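Local atomic coordinates of BT_4661 (Bacteroides thetaiotaomicron, PDB entry 4AK1), a protein that probably binds heparin and heparan sulphate at the cell surface, as a SusE-like glycan-binding protein of the heparin utilisation locus. Residues Phe44-Ile49 with Tyr83-Ala88; Phe13-Thr18 with Tyr96-Ile101; Asn423-Thr428 with Ala516-Gly521; Asn343-Val348 with Thr419-Pro424. All blocks are in the same frame, centred on the assembly; numbering follows the deposited sequence. Where two conformers were deposited one is given.

Contact 1: Phe44-Ile49 with Tyr83-Ala88; sequences FAITRI and YKLSVA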
loop_
_atom_site.group_PDB
_atom_site.type_symbol
_atom_site.label_atom_id
_atom_site.label_comp_id
_atom_site.label_asym_id
_atom_site.label_seq_id
_atom_site.Cartn_x
_atom_site.Cartn_y
_atom_site.Cartn_z
ATOM N N PHE A 44 1.347 -21.813 28.760
ATOM C CA PHE A 44 2.661 -21.188 28.590
ATOM C C PHE A 44 3.619 -22.087 27.799
ATOM O O PHE A 44 3.578 -23.299 27.938
ATOM C CB PHE A 44 3.282 -20.916 29.953
ATOM C CG PHE A 44 2.720 -19.724 30.657
ATOM C CD1 PHE A 44 3.275 -18.460 30.466
ATOM C CD2 PHE A 44 1.656 -19.866 31.556
ATOM C CE1 PHE A 44 2.759 -17.350 31.145
ATOM C CE2 PHE A 44 1.137 -18.768 32.220
ATOM C CZ PHE A 44 1.700 -17.509 32.028
ATOM N N ALA A 45 4.473 -21.477 26.978
ATOM C CA ALA A 45 5.516 -22.182 26.216
ATOM C C ALA A 45 6.710 -21.255 26.055
ATOM O O ALA A 45 6.545 -20.037 25.988
ATOM C CB ALA A 45 4.995 -22.607 24.847
ATOM N N ILE A 46 7.912 -21.828 26.039
ATOM C CA ILE A 46 9.104 -21.079 25.650
ATOM C C ILE A 46 9.244 -21.301 24.148
ATOM O O ILE A 46 9.382 -22.435 23.700
ATOM C CB ILE A 46 10.364 -21.553 26.424
ATOM C CG1 ILE A 46 10.254 -21.177 27.910
ATOM C CG2 ILE A 46 11.640 -20.954 25.830
ATOM C CD1 ILE A 46 11.230 -21.945 28.795
ATOM N N THR A 47 9.167 -20.230 23.362
ATOM C CA THR A 47 9.199 -20.367 21.902
ATOM C C THR A 47 10.613 -20.209 21.343
ATOM O O THR A 47 10.900 -20.664 20.234
ATOM C CB THR A 47 8.280 -19.332 21.236
ATOM O OG1 THR A 47 8.709 -18.020 21.635
ATOM C CG2 THR A 47 6.840 -19.556 21.679
ATOM N N ARG A 48 11.493 -19.565 22.107
ATOM C CA ARG A 48 12.879 -19.395 21.679
ATOM C C ARG A 48 13.803 -19.150 22.860
ATOM O O ARG A 48 13.433 -18.480 23.826
ATOM C CB ARG A 48 13.018 -18.234 20.669
ATOM C CG ARG A 48 14.352 -18.210 19.923
ATOM C CD ARG A 48 14.500 -16.974 19.038
ATOM N NE ARG A 48 14.773 -15.770 19.828
ATOM C CZ ARG A 48 14.753 -14.521 19.366
ATOM N NH1 ARG A 48 14.459 -14.269 18.091
ATOM N NH2 ARG A 48 15.025 -13.508 20.188
ATOM N N ILE A 49 15.012 -19.689 22.761
ATOM C CA ILE A 49 16.078 -19.352 23.703
ATOM C C ILE A 49 17.279 -18.908 22.888
ATOM O O ILE A 49 17.672 -19.594 21.953
ATOM C CB ILE A 49 16.466 -20.549 24.602
ATOM C CG1 ILE A 49 15.244 -21.076 25.371
ATOM C CG2 ILE A 49 17.571 -20.155 25.590
ATOM C CD1 ILE A 49 15.431 -22.474 25.958
ATOM N N TYR A 83 21.384 -15.690 28.703
ATOM C CA TYR A 83 20.308 -16.346 27.960
ATOM C C TYR A 83 19.092 -15.432 27.887
ATOM O O TYR A 83 18.772 -14.739 28.867
ATOM C CB TYR A 83 19.894 -17.666 28.630
ATOM C CG TYR A 83 20.934 -18.773 28.550
ATOM C CD1 TYR A 83 21.984 -18.836 29.467
ATOM C CD2 TYR A 83 20.855 -19.764 27.569
ATOM C CE1 TYR A 83 22.941 -19.842 29.405
ATOM C CE2 TYR A 83 21.817 -20.774 27.483
ATOM C CZ TYR A 83 22.861 -20.807 28.410
ATOM O OH TYR A 83 23.819 -21.807 28.355
ATOM N N LYS A 84 18.439 -15.402 26.725
ATOM C CA LYS A 84 17.181 -14.666 26.571
ATOM C C LYS A 84 16.087 -15.618 26.122
ATOM O O LYS A 84 16.276 -16.398 25.172
ATOM C CB LYS A 84 17.325 -13.496 25.599
ATOM C CG LYS A 84 18.368 -12.483 26.045
ATOM C CD LYS A 84 18.466 -11.307 25.094
ATOM C CE LYS A 84 19.543 -10.343 25.567
ATOM N NZ LYS A 84 19.635 -9.183 24.644
ATOM N N LEU A 85 14.967 -15.574 26.841
ATOM C CA LEU A 85 13.867 -16.506 26.646
ATOM C C LEU A 85 12.684 -15.756 26.059
ATOM O O LEU A 85 12.300 -14.694 26.559
ATOM C CB LEU A 85 13.448 -17.177 27.970
ATOM C CG LEU A 85 14.374 -18.272 28.526
ATOM C CD1 LEU A 85 15.785 -17.761 28.799
ATOM C CD2 LEU A 85 13.787 -18.880 29.803
ATOM N N SER A 86 12.115 -16.299 24.993
ATOM C CA SER A 86 10.862 -15.759 24.468
ATOM C C SER A 86 9.711 -16.659 24.928
ATOM O O SER A 86 9.829 -17.890 24.921
ATOM C CB SER A 86 10.910 -15.639 22.950
ATOM O OG SER A 86 12.000 -14.832 22.532
ATOM N N VAL A 87 8.612 -16.040 25.345
ATOM C CA VAL A 87 7.511 -16.768 25.973
ATOM C C VAL A 87 6.179 -16.477 25.291
ATOM O O VAL A 87 5.865 -15.326 24.977
ATOM C CB VAL A 87 7.399 -16.440 27.485
ATOM C CG1 VAL A 87 6.168 -17.112 28.101
ATOM C CG2 VAL A 87 8.657 -16.876 28.216
ATOM N N ALA A 88 5.404 -17.537 25.070
ATOM C CA ALA A 88 4.031 -17.393 24.602
ATOM C C ALA A 88 3.065 -17.951 25.644
ATOM O O ALA A 88 3.416 -18.859 26.416
ATOM C CB ALA A 88 3.843 -18.101 23.269
HETATM O O HOH W 1 14.667 -15.616 22.836
#
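Val-87 CG1 meets the Phe-44 ring at its edge, close to the ring plane and 4.0 Å from CD1, and at the far end Ile-49 CG2 sits likewise at the edge of the Tyr-83 ring, 3.9 Å from CD2. Ile-46, Ile-49, Leu-85 and Val-87 share one face of this antiparallel pair: Ile-63 packs on Ile-46 and Val-87, Phe-61 on Leu-85, and Phe-56 and Ile-60 on Ile-49. Ala-45 and Ala-88 exchange backbone bonds. A beta bulge at Thr-47 then shifts the register by one: Thr-47 N reaches Ser-86 O from above the carbonyl plane, whereas Ser-86 N points almost straight at Arg-48 O (2.8 Å, 175°). Thr-47 CG2 lies 3.7 Å from Ala-88 CB, and OG1 bonds Glu-97. With an alanine here, Glu-97 is likely to lose this hydroxyl and the Ala-88 methyl part of its cover. Opposite the apolar face, one water accepts from Arg-48 NE (3.0 Å) and bonds Ser-86 OG (2.8 Å); Arg-48 NH2 forms a salt bridge with Asp-100 OD1, and Ser-86 OG bonds Asp-100 N. Asp-100 is thus held by carboxylate and backbone, probably fixing the corner of strand 94-106, while Arg-48 N stays buried without a partner.

Contact 2: Phe13-Thr18 with Tyr96-Ile101; sequences FTIYYT and YEYTDI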
loop_
_atom_site.group_PDB
_atom_site.type_symbol
_atom_site.label_atom_id
_atom_site.label_comp_id
_atom_site.label_asym_id
_atom_site.label_seq_id
_atom_site.Cartn_x
_atom_site.Cartn_y
_atom_site.Cartn_z
ATOM N N PHE A 13 -4.862 -7.678 28.324
ATOM C CA PHE A 13 -3.859 -8.588 28.972
ATOM C C PHE A 13 -2.429 -8.051 28.908
ATOM O O PHE A 13 -1.920 -7.743 27.831
ATOM C CB PHE A 13 -3.920 -10.005 28.374
ATOM C CG PHE A 13 -2.899 -10.956 28.954
ATOM C CD1 PHE A 13 -3.060 -11.476 30.235
ATOM C CD2 PHE A 13 -1.768 -11.325 28.219
ATOM C CE1 PHE A 13 -2.117 -12.343 30.776
ATOM C CE2 PHE A 13 -0.823 -12.203 28.748
ATOM C CZ PHE A 13 -0.998 -12.713 30.030
ATOM N N THR A 14 -1.792 -7.951 30.073
ATOM C CA THR A 14 -0.398 -7.533 30.164
ATOM C C THR A 14 0.365 -8.483 31.081
ATOM O O THR A 14 -0.231 -9.116 31.953
ATOM C CB THR A 14 -0.260 -6.079 30.664
ATOM O OG1 THR A 14 -0.760 -5.971 32.002
ATOM N N ILE A 15 1.683 -8.578 30.875
ATOM C CA ILE A 15 2.517 -9.529 31.619
ATOM C C ILE A 15 3.975 -9.094 31.648
ATOM O O ILE A 15 4.481 -8.531 30.678
ATOM C CB ILE A 15 2.398 -10.974 31.039
ATOM C CG1 ILE A 15 3.023 -12.024 31.978
ATOM C CG2 ILE A 15 2.994 -11.053 29.630
ATOM C CD1 ILE A 15 2.563 -13.452 31.720
ATOM N N TYR A 16 4.635 -9.351 32.776
ATOM C CA TYR A 16 6.083 -9.236 32.888
ATOM C C TYR A 16 6.594 -10.250 33.909
ATOM O O TYR A 16 5.808 -10.817 34.683
ATOM C CB TYR A 16 6.514 -7.804 33.251
ATOM C CG TYR A 16 6.109 -7.324 34.634
ATOM C CD1 TYR A 16 4.891 -6.675 34.836
ATOM C CD2 TYR A 16 6.961 -7.490 35.734
ATOM C CE1 TYR A 16 4.518 -6.218 36.092
ATOM C CE2 TYR A 16 6.597 -7.037 36.997
ATOM C CZ TYR A 16 5.373 -6.401 37.167
ATOM O OH TYR A 16 4.992 -5.943 38.407
ATOM N N TYR A 17 7.908 -10.459 33.904
ATOM C CA TYR A 17 8.559 -11.448 34.758
ATOM C C TYR A 17 9.472 -10.797 35.781
ATOM O O TYR A 17 10.124 -9.793 35.486
ATOM C CB TYR A 17 9.364 -12.438 33.902
ATOM C CG TYR A 17 8.528 -13.594 33.400
ATOM C CD1 TYR A 17 7.567 -13.406 32.409
ATOM C CD2 TYR A 17 8.678 -14.871 33.938
ATOM C CE1 TYR A 17 6.780 -14.458 31.964
ATOM C CE2 TYR A 17 7.907 -15.932 33.492
ATOM C CZ TYR A 17 6.951 -15.716 32.509
ATOM O OH TYR A 17 6.171 -16.767 32.065
ATOM N N THR A 18 9.506 -11.366 36.984
ATOM C CA THR A 18 10.511 -11.009 37.994
ATOM C C THR A 18 11.200 -12.286 38.479
ATOM O O THR A 18 10.678 -13.384 38.288
ATOM C CB THR A 18 9.896 -10.282 39.204
ATOM O OG1 THR A 18 9.067 -11.200 39.927
ATOM C CG2 THR A 18 9.047 -9.073 38.766
ATOM N N TYR A 96 -0.654 -14.768 22.932
ATOM C CA TYR A 96 0.275 -13.656 23.038
ATOM C C TYR A 96 1.674 -14.209 23.040
ATOM O O TYR A 96 1.917 -15.289 23.589
ATOM C CB TYR A 96 0.040 -12.879 24.328
ATOM C CG TYR A 96 -1.335 -12.278 24.438
ATOM C CD1 TYR A 96 -2.410 -13.052 24.856
ATOM C CD2 TYR A 96 -1.570 -10.933 24.120
ATOM C CE1 TYR A 96 -3.682 -12.518 24.960
ATOM C CE2 TYR A 96 -2.853 -10.391 24.221
ATOM C CZ TYR A 96 -3.903 -11.196 24.646
ATOM O OH TYR A 96 -5.197 -10.723 24.766
ATOM N N GLU A 97 2.590 -13.483 22.403
ATOM C CA GLU A 97 3.986 -13.865 22.384
ATOM C C GLU A 97 4.887 -12.672 22.701
ATOM O O GLU A 97 4.659 -11.568 22.216
ATOM C CB GLU A 97 4.358 -14.521 21.049
ATOM C CG GLU A 97 5.824 -14.931 20.993
ATOM C CD GLU A 97 6.156 -15.976 19.943
ATOM O OE1 GLU A 97 5.256 -16.451 19.217
ATOM O OE2 GLU A 97 7.346 -16.324 19.858
ATOM N N TYR A 98 5.903 -12.913 23.530
ATOM C CA TYR A 98 6.835 -11.874 23.995
ATOM C C TYR A 98 8.291 -12.268 23.742
ATOM O O TYR A 98 8.793 -13.232 24.313
ATOM C CB TYR A 98 6.600 -11.585 25.483
ATOM C CG TYR A 98 5.144 -11.306 25.774
ATOM C CD1 TYR A 98 4.265 -12.345 26.045
ATOM C CD2 TYR A 98 4.638 -9.999 25.727
ATOM C CE1 TYR A 98 2.918 -12.102 26.267
ATOM C CE2 TYR A 98 3.296 -9.743 25.967
ATOM C CZ TYR A 98 2.441 -10.804 26.233
ATOM O OH TYR A 98 1.109 -10.575 26.478
ATOM N N THR A 99 8.954 -11.513 22.876
ATOM C CA THR A 99 10.353 -11.761 22.549
ATOM C C THR A 99 11.286 -11.328 23.685
ATOM O O THR A 99 11.202 -10.197 24.157
ATOM C CB THR A 99 10.750 -11.017 21.260
ATOM O OG1 THR A 99 9.880 -11.427 20.202
ATOM C CG2 THR A 99 12.204 -11.332 20.888
ATOM N N ASP A 100 12.157 -12.234 24.125
ATOM C CA ASP A 100 13.203 -11.901 25.103
ATOM C C ASP A 100 12.622 -11.224 26.355
ATOM O O ASP A 100 13.154 -10.214 26.830
ATOM C CB ASP A 100 14.276 -10.984 24.470
ATOM C CG ASP A 100 15.027 -11.645 23.316
ATOM O OD1 ASP A 100 14.904 -12.872 23.122
ATOM O OD2 ASP A 100 15.760 -10.927 22.602
ATOM N N ILE A 101 11.520 -11.769 26.859
ATOM C CA ILE A 101 10.852 -11.253 28.063
ATOM C C ILE A 101 11.614 -11.642 29.357
ATOM O O ILE A 101 11.539 -10.937 30.377
ATOM C CB ILE A 101 9.362 -11.682 28.100
ATOM C CG1 ILE A 101 8.611 -10.958 29.225
ATOM C CG2 ILE A 101 9.230 -13.210 28.177
ATOM C CD1 ILE A 101 7.097 -11.011 29.137
HETATM O O HOH W 2 0.230 -8.188 26.437
HETATM O O HOH W 3 9.791 -9.261 32.083
#
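Phe-13 drops CD2 onto the centre of one face of the Tyr-96 ring, 3.8 Å above its plane. The two rings are inclined at 49°, with centroids 5.0 Å apart, so they form neither a flat stack nor a T. Phe-13 CG stands anti to the backbone N (chi1 178°), which carries the ring across to the tyrosines, and its CB touches Tyr-96 near CZ and OH. Tyr-98 OH comes in at the edge of the Phe-13 ring, 3.4 Å from CE2. The next bump is Ile-15 CG2, a methyl seated over a face of Tyr-98 but displaced toward the rim at CZ and CE1; this CH-pi contact measures 3.7 Å to the centroid. Further along, Ile-101 pushes CD1 into the hollow between Ile-15 and Tyr-17, 4.1 Å from both Ile-15 CG2 and Tyr-17 CD1. Replacing Tyr-96 with an alanine would probably open a gap beside Phe-13 and let its ring turn. No direct hydrogen bond joins the two segments. One water instead links Phe-13 O to Tyr-98 OH, lying in the plane of that ring at its edge, and a second links Tyr-17 N (2.9 Å) to Ile-101 O (3.0 Å). Tyr-17 OH is held by Gly-68 O, and Phe-44 packs on Ile-15 and Tyr-17. Strands 14-23 and 94-106 are parallel neighbours in a mixed sheet, but the latter turns a corner at Thr-99 and Asp-100, so Tyr-96 to Tyr-98 face strand 14-23 across interlocked side chains and water, as between the layers of a beta-sandwich.

Contact 3: Asn423-Thr428 with Ala516-Gly521; sequences NPNYFT and ATAGEG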
loop_
_atom_site.group_PDB
_atom_site.type_symbol
_atom_site.label_atom_id
_atom_site.label_comp_id
_atom_site.label_asym_id
_atom_site.label_seq_id
_atom_site.Cartn_x
_atom_site.Cartn_y
_atom_site.Cartn_z
ATOM N N ASN A 423 -37.072 -6.003 10.548
ATOM C CA ASN A 423 -38.488 -5.792 10.895
ATOM C C ASN A 423 -39.091 -4.953 9.774
ATOM O O ASN A 423 -38.568 -3.895 9.482
ATOM C CB ASN A 423 -38.583 -5.054 12.246
ATOM C CG ASN A 423 -40.009 -4.899 12.758
ATOM O OD1 ASN A 423 -40.963 -4.861 11.991
ATOM N ND2 ASN A 423 -40.154 -4.815 14.072
ATOM N N PRO A 424 -40.178 -5.433 9.132
ATOM C CA PRO A 424 -40.837 -4.690 8.049
ATOM C C PRO A 424 -41.417 -3.346 8.496
ATOM O O PRO A 424 -41.793 -2.534 7.649
ATOM C CB PRO A 424 -41.958 -5.639 7.590
ATOM C CG PRO A 424 -42.199 -6.547 8.761
ATOM C CD PRO A 424 -40.854 -6.720 9.411
ATOM N N ASN A 425 -41.470 -3.119 9.809
ATOM C CA ASN A 425 -41.978 -1.859 10.386
ATOM C C ASN A 425 -40.851 -0.939 10.840
ATOM O O ASN A 425 -41.098 0.174 11.291
ATOM C CB ASN A 425 -42.883 -2.165 11.588
ATOM C CG ASN A 425 -44.115 -2.941 11.193
ATOM O OD1 ASN A 425 -44.737 -2.635 10.172
ATOM N ND2 ASN A 425 -44.473 -3.958 11.984
ATOM N N TYR A 426 -39.613 -1.416 10.741
ATOM C CA TYR A 426 -38.476 -0.639 11.232
ATOM C C TYR A 426 -38.303 0.715 10.527
ATOM O O TYR A 426 -38.270 0.791 9.291
ATOM C CB TYR A 426 -37.166 -1.453 11.173
ATOM C CG TYR A 426 -36.006 -0.697 11.785
ATOM C CD1 TYR A 426 -35.876 -0.582 13.172
ATOM C CD2 TYR A 426 -35.054 -0.061 10.973
ATOM C CE1 TYR A 426 -34.817 0.142 13.735
ATOM C CE2 TYR A 426 -33.991 0.652 11.524
ATOM C CZ TYR A 426 -33.883 0.748 12.896
ATOM O OH TYR A 426 -32.843 1.460 13.437
ATOM N N PHE A 427 -38.187 1.776 11.329
ATOM C CA PHE A 427 -37.864 3.121 10.822
ATOM C C PHE A 427 -37.272 3.965 11.944
ATOM O O PHE A 427 -37.261 3.523 13.092
ATOM C CB PHE A 427 -39.083 3.782 10.163
ATOM C CG PHE A 427 -40.067 4.385 11.131
ATOM C CD1 PHE A 427 -40.807 3.588 12.005
ATOM C CD2 PHE A 427 -40.266 5.764 11.149
ATOM C CE1 PHE A 427 -41.717 4.164 12.899
ATOM C CE2 PHE A 427 -41.190 6.344 12.027
ATOM C CZ PHE A 427 -41.905 5.543 12.909
ATOM N N THR A 428 -36.731 5.135 11.624
ATOM C CA THR A 428 -35.968 5.889 12.627
ATOM C C THR A 428 -36.363 7.336 12.830
ATOM O O THR A 428 -35.933 7.928 13.817
ATOM C CB THR A 428 -34.455 5.929 12.330
ATOM O OG1 THR A 428 -34.239 6.690 11.137
ATOM C CG2 THR A 428 -33.861 4.512 12.208
ATOM N N ALA A 516 -44.860 8.366 16.593
ATOM C CA ALA A 516 -45.346 7.745 15.376
ATOM C C ALA A 516 -45.096 6.257 15.490
ATOM O O ALA A 516 -44.035 5.843 15.956
ATOM C CB ALA A 516 -44.621 8.305 14.155
ATOM N N THR A 517 -46.073 5.468 15.067
ATOM C CA THR A 517 -45.988 4.006 15.137
ATOM C C THR A 517 -46.268 3.402 13.771
ATOM O O THR A 517 -47.261 3.756 13.116
ATOM C CB THR A 517 -46.961 3.439 16.199
ATOM O OG1 THR A 517 -46.588 3.971 17.476
ATOM C CG2 THR A 517 -46.888 1.886 16.282
ATOM N N ALA A 518 -45.380 2.496 13.352
ATOM C CA ALA A 518 -45.567 1.695 12.139
ATOM C C ALA A 518 -45.950 0.266 12.514
ATOM O O ALA A 518 -45.284 -0.364 13.330
ATOM C CB ALA A 518 -44.286 1.677 11.309
ATOM N N GLY A 519 -47.030 -0.225 11.915
ATOM C CA GLY A 519 -47.449 -1.613 12.077
ATOM C C GLY A 519 -48.300 -1.791 13.314
ATOM O O GLY A 519 -48.733 -0.818 13.926
ATOM N N GLU A 520 -48.560 -3.044 13.672
ATOM C CA GLU A 520 -49.420 -3.358 14.815
ATOM C C GLU A 520 -48.909 -4.599 15.537
ATOM O O GLU A 520 -48.134 -5.375 14.974
ATOM C CB GLU A 520 -50.860 -3.580 14.359
ATOM C CG GLU A 520 -51.533 -2.314 13.857
ATOM C CD GLU A 520 -52.990 -2.522 13.532
ATOM O OE1 GLU A 520 -53.302 -3.544 12.883
ATOM O OE2 GLU A 520 -53.811 -1.662 13.933
ATOM N N GLY A 521 -49.327 -4.772 16.787
ATOM C CA GLY A 521 -48.951 -5.967 17.560
ATOM C C GLY A 521 -47.493 -5.981 18.015
ATOM O O GLY A 521 -46.862 -4.925 18.197
HETATM O O HOH W 4 -47.093 -4.987 12.080
#
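A type I beta turn, Asn-423 to Tyr-426, opens the linker that runs from strand 410-421 toward strand 430-431; the turn and the residue after it lay two side chains against the end of strand 509-518. The turn is closed by Tyr-426 N to Asn-423 O (3.0 Å); an Asx turn overlaps it, Asn-425 N donating to Asn-423 OD1 (2.8 Å) from above the amide's carbonyl plane. Asn-425 then lies over the Ala-518 to Gly-519 link: its CB is 3.5 Å from Ala-518 O, and its OD1 is 3.5 Å from Gly-519 CA. Gly-519 has a positive phi (85°), and a side chain there would run into the amide of Asn-425. Asn-425 ND2 donates to a water that also accepts from Glu-520 N, and it bonds Thr-523 O as well, so the amide is fixed by two acceptors. Phe-427, just past the turn, has CG between the backbone N and the carbonyl carbon (chi1 80°), which swings the ring toward the strand; CE1 packs 3.9 Å from Ala-518 CB, while Ala-516 O lies at the ring edge, in plane, 3.7 Å from CZ. The Ala-518 methyl also touches Asn-425 O, and so fits between the two residues. Val-525 and Val-527 of strand 525-535, the next strand of the sheet, pack on Phe-427, and Leu-475, a ligand of a bound sodium ion, touches the same ring.

Contact 4: Asn343-Val348 with Thr419-Pro424; sequences NDVQAV and TITANP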
loop_
_atom_site.group_PDB
_atom_site.type_symbol
_atom_site.label_atom_id
_atom_site.label_comp_id
_atom_site.label_asym_id
_atom_site.label_seq_id
_atom_site.Cartn_x
_atom_site.Cartn_y
_atom_site.Cartn_z
ATOM N N ASN A 343 -34.477 -16.505 17.171
ATOM C CA ASN A 343 -34.623 -15.879 15.879
ATOM C C ASN A 343 -35.769 -14.890 15.967
ATOM O O ASN A 343 -36.898 -15.291 16.261
ATOM C CB ASN A 343 -34.969 -16.942 14.834
ATOM C CG ASN A 343 -33.834 -17.912 14.608
ATOM O OD1 ASN A 343 -32.929 -17.634 13.830
ATOM N ND2 ASN A 343 -33.857 -19.038 15.305
ATOM N N ASP A 344 -35.480 -13.613 15.732
ATOM C CA ASP A 344 -36.513 -12.598 15.732
ATOM C C ASP A 344 -36.113 -11.386 14.900
ATOM O O ASP A 344 -35.040 -11.349 14.331
ATOM C CB ASP A 344 -36.865 -12.171 17.155
ATOM C CG ASP A 344 -38.360 -12.031 17.354
ATOM O OD1 ASP A 344 -39.024 -11.336 16.546
ATOM O OD2 ASP A 344 -38.883 -12.636 18.312
ATOM N N VAL A 345 -36.991 -10.393 14.834
ATOM C CA VAL A 345 -36.748 -9.228 13.983
ATOM C C VAL A 345 -36.308 -8.036 14.849
ATOM O O VAL A 345 -36.332 -8.123 16.076
ATOM C CB VAL A 345 -37.982 -8.904 13.102
ATOM C CG1 VAL A 345 -38.390 -10.140 12.282
ATOM C CG2 VAL A 345 -39.151 -8.408 13.955
ATOM N N GLN A 346 -35.884 -6.948 14.214
ATOM C CA GLN A 346 -35.338 -5.800 14.929
ATOM C C GLN A 346 -36.342 -5.147 15.877
ATOM O O GLN A 346 -37.553 -5.122 15.591
ATOM C CB GLN A 346 -34.958 -4.705 13.958
ATOM C CG GLN A 346 -34.001 -5.073 12.864
ATOM C CD GLN A 346 -34.077 -4.023 11.791
ATOM O OE1 GLN A 346 -34.966 -4.058 10.924
ATOM N NE2 GLN A 346 -33.156 -3.060 11.851
ATOM N N ALA A 347 -35.816 -4.605 16.981
ATOM C CA ALA A 347 -36.549 -3.682 17.868
ATOM C C ALA A 347 -37.739 -4.268 18.654
ATOM O O ALA A 347 -38.560 -3.522 19.215
ATOM C CB ALA A 347 -36.959 -2.420 17.115
ATOM N N VAL A 348 -37.842 -5.589 18.727
ATOM C CA VAL A 348 -38.971 -6.174 19.446
ATOM C C VAL A 348 -38.533 -6.723 20.803
ATOM O O VAL A 348 -37.359 -7.000 21.016
ATOM C CB VAL A 348 -39.739 -7.239 18.622
ATOM C CG1 VAL A 348 -40.212 -6.641 17.297
ATOM C CG2 VAL A 348 -38.891 -8.483 18.397
ATOM N N THR A 419 -30.246 -14.512 16.391
ATOM C CA THR A 419 -30.243 -14.011 15.008
ATOM C C THR A 419 -31.321 -12.960 14.883
ATOM O O THR A 419 -32.495 -13.244 15.172
ATOM C CB THR A 419 -30.466 -15.169 13.990
ATOM O OG1 THR A 419 -29.473 -16.176 14.211
ATOM C CG2 THR A 419 -30.353 -14.680 12.551
ATOM N N ILE A 420 -30.928 -11.745 14.490
ATOM C CA ILE A 420 -31.876 -10.641 14.303
ATOM C C ILE A 420 -31.984 -10.330 12.817
ATOM O O ILE A 420 -30.969 -10.100 12.154
ATOM C CB ILE A 420 -31.435 -9.350 15.050
ATOM C CG1 ILE A 420 -31.251 -9.608 16.557
ATOM C CG2 ILE A 420 -32.403 -8.184 14.775
ATOM C CD1 ILE A 420 -32.502 -10.080 17.298
ATOM N N THR A 421 -33.205 -10.353 12.290
ATOM C CA THR A 421 -33.434 -10.022 10.886
ATOM C C THR A 421 -34.319 -8.771 10.783
ATOM O O THR A 421 -34.774 -8.233 11.797
ATOM C CB THR A 421 -34.086 -11.185 10.114
ATOM O OG1 THR A 421 -35.346 -11.504 10.713
ATOM C CG2 THR A 421 -33.182 -12.438 10.077
ATOM N N ALA A 422 -34.531 -8.296 9.552
ATOM C CA ALA A 422 -35.209 -7.013 9.330
ATOM C C ALA A 422 -36.660 -7.045 9.830
ATOM O O ALA A 422 -37.370 -8.027 9.606
ATOM C CB ALA A 422 -35.163 -6.655 7.848
ATOM N N ASN A 423 -37.072 -6.003 10.548
ATOM C CA ASN A 423 -38.488 -5.792 10.895
ATOM C C ASN A 423 -39.091 -4.953 9.774
ATOM O O ASN A 423 -38.568 -3.895 9.482
ATOM C CB ASN A 423 -38.583 -5.054 12.246
ATOM C CG ASN A 423 -40.009 -4.899 12.758
ATOM O OD1 ASN A 423 -40.963 -4.861 11.991
ATOM N ND2 ASN A 423 -40.154 -4.815 14.072
ATOM N N PRO A 424 -40.178 -5.433 9.132
ATOM C CA PRO A 424 -40.837 -4.690 8.049
ATOM C C PRO A 424 -41.417 -3.346 8.496
ATOM O O PRO A 424 -41.793 -2.534 7.649
ATOM C CB PRO A 424 -41.958 -5.639 7.590
ATOM C CG PRO A 424 -42.199 -6.547 8.761
ATOM C CD PRO A 424 -40.854 -6.720 9.411
HETATM O O HOH W 5 -35.623 -13.614 12.309
#
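Gln-346 reaches over to Asn-423 where a parallel strand pair ends: edge strand 342-345 runs beside strand 410-421 in a four-stranded mixed sheet, then leaves it through a type II turn, Val-345 to Val-348. The two amides exchange bonds with each other's backbones. Gln-346 CG is anti to its carbonyl carbon (chi1 -56°) and the chain runs on extended, so that OE1 takes the N-H of Asn-423 N (2.9 Å) on a lone pair, in its carbonyl plane. Asn-423 returns ND2 to Gln-346 O, in its own amide plane and almost straight (169°); the same ND2 also bonds Thr-523 O. Val-345 crosses Asn-423 at about a right angle, CG2 lying 3.7 Å from ND2, and Val-348 CG1 touches that nitrogen too. On the strands, Asp-344 N donates to Thr-419 O and Thr-421 N to Asp-344 O, while Gln-346 N makes a weak bond to Thr-421 O. Ile-420 CG2 packs against Gln-346 N. The side chains of Asn-343 and Thr-419 run alongside one another, OD1 3.5 Å from Thr-419 CB, and Thr-419 OG1 bonds Gln-398. Asp-43 of the second subunit accepts from Ala-422 N. A water donates to Thr-421 OG1 at 2.7 Å.

Contacts 1 and 2 belong to one N-terminal sheet, with centres 10 Å apart; strands 81-91 and 94-106 are neighbours in it, Val-87 O of contact 1 lying 2.8 Å from Tyr-98 N of contact 2. Contacts 3 and 4 form a second cluster, 11 Å between centres, sharing Asn-423 and Pro-424: the chain leaves the sheet of contact 4 and at once turns onto that of contact 3, and Tyr-426 CB of contact 3 comes 3.4 Å from Gln-346 OE1 of contact 4. The clusters are remote, with contacts 1 and 3 centred 58 Å apart. Sodium ions lie about 9 Å from the Ala-516 side chain and about 11 Å from that of Asn-343.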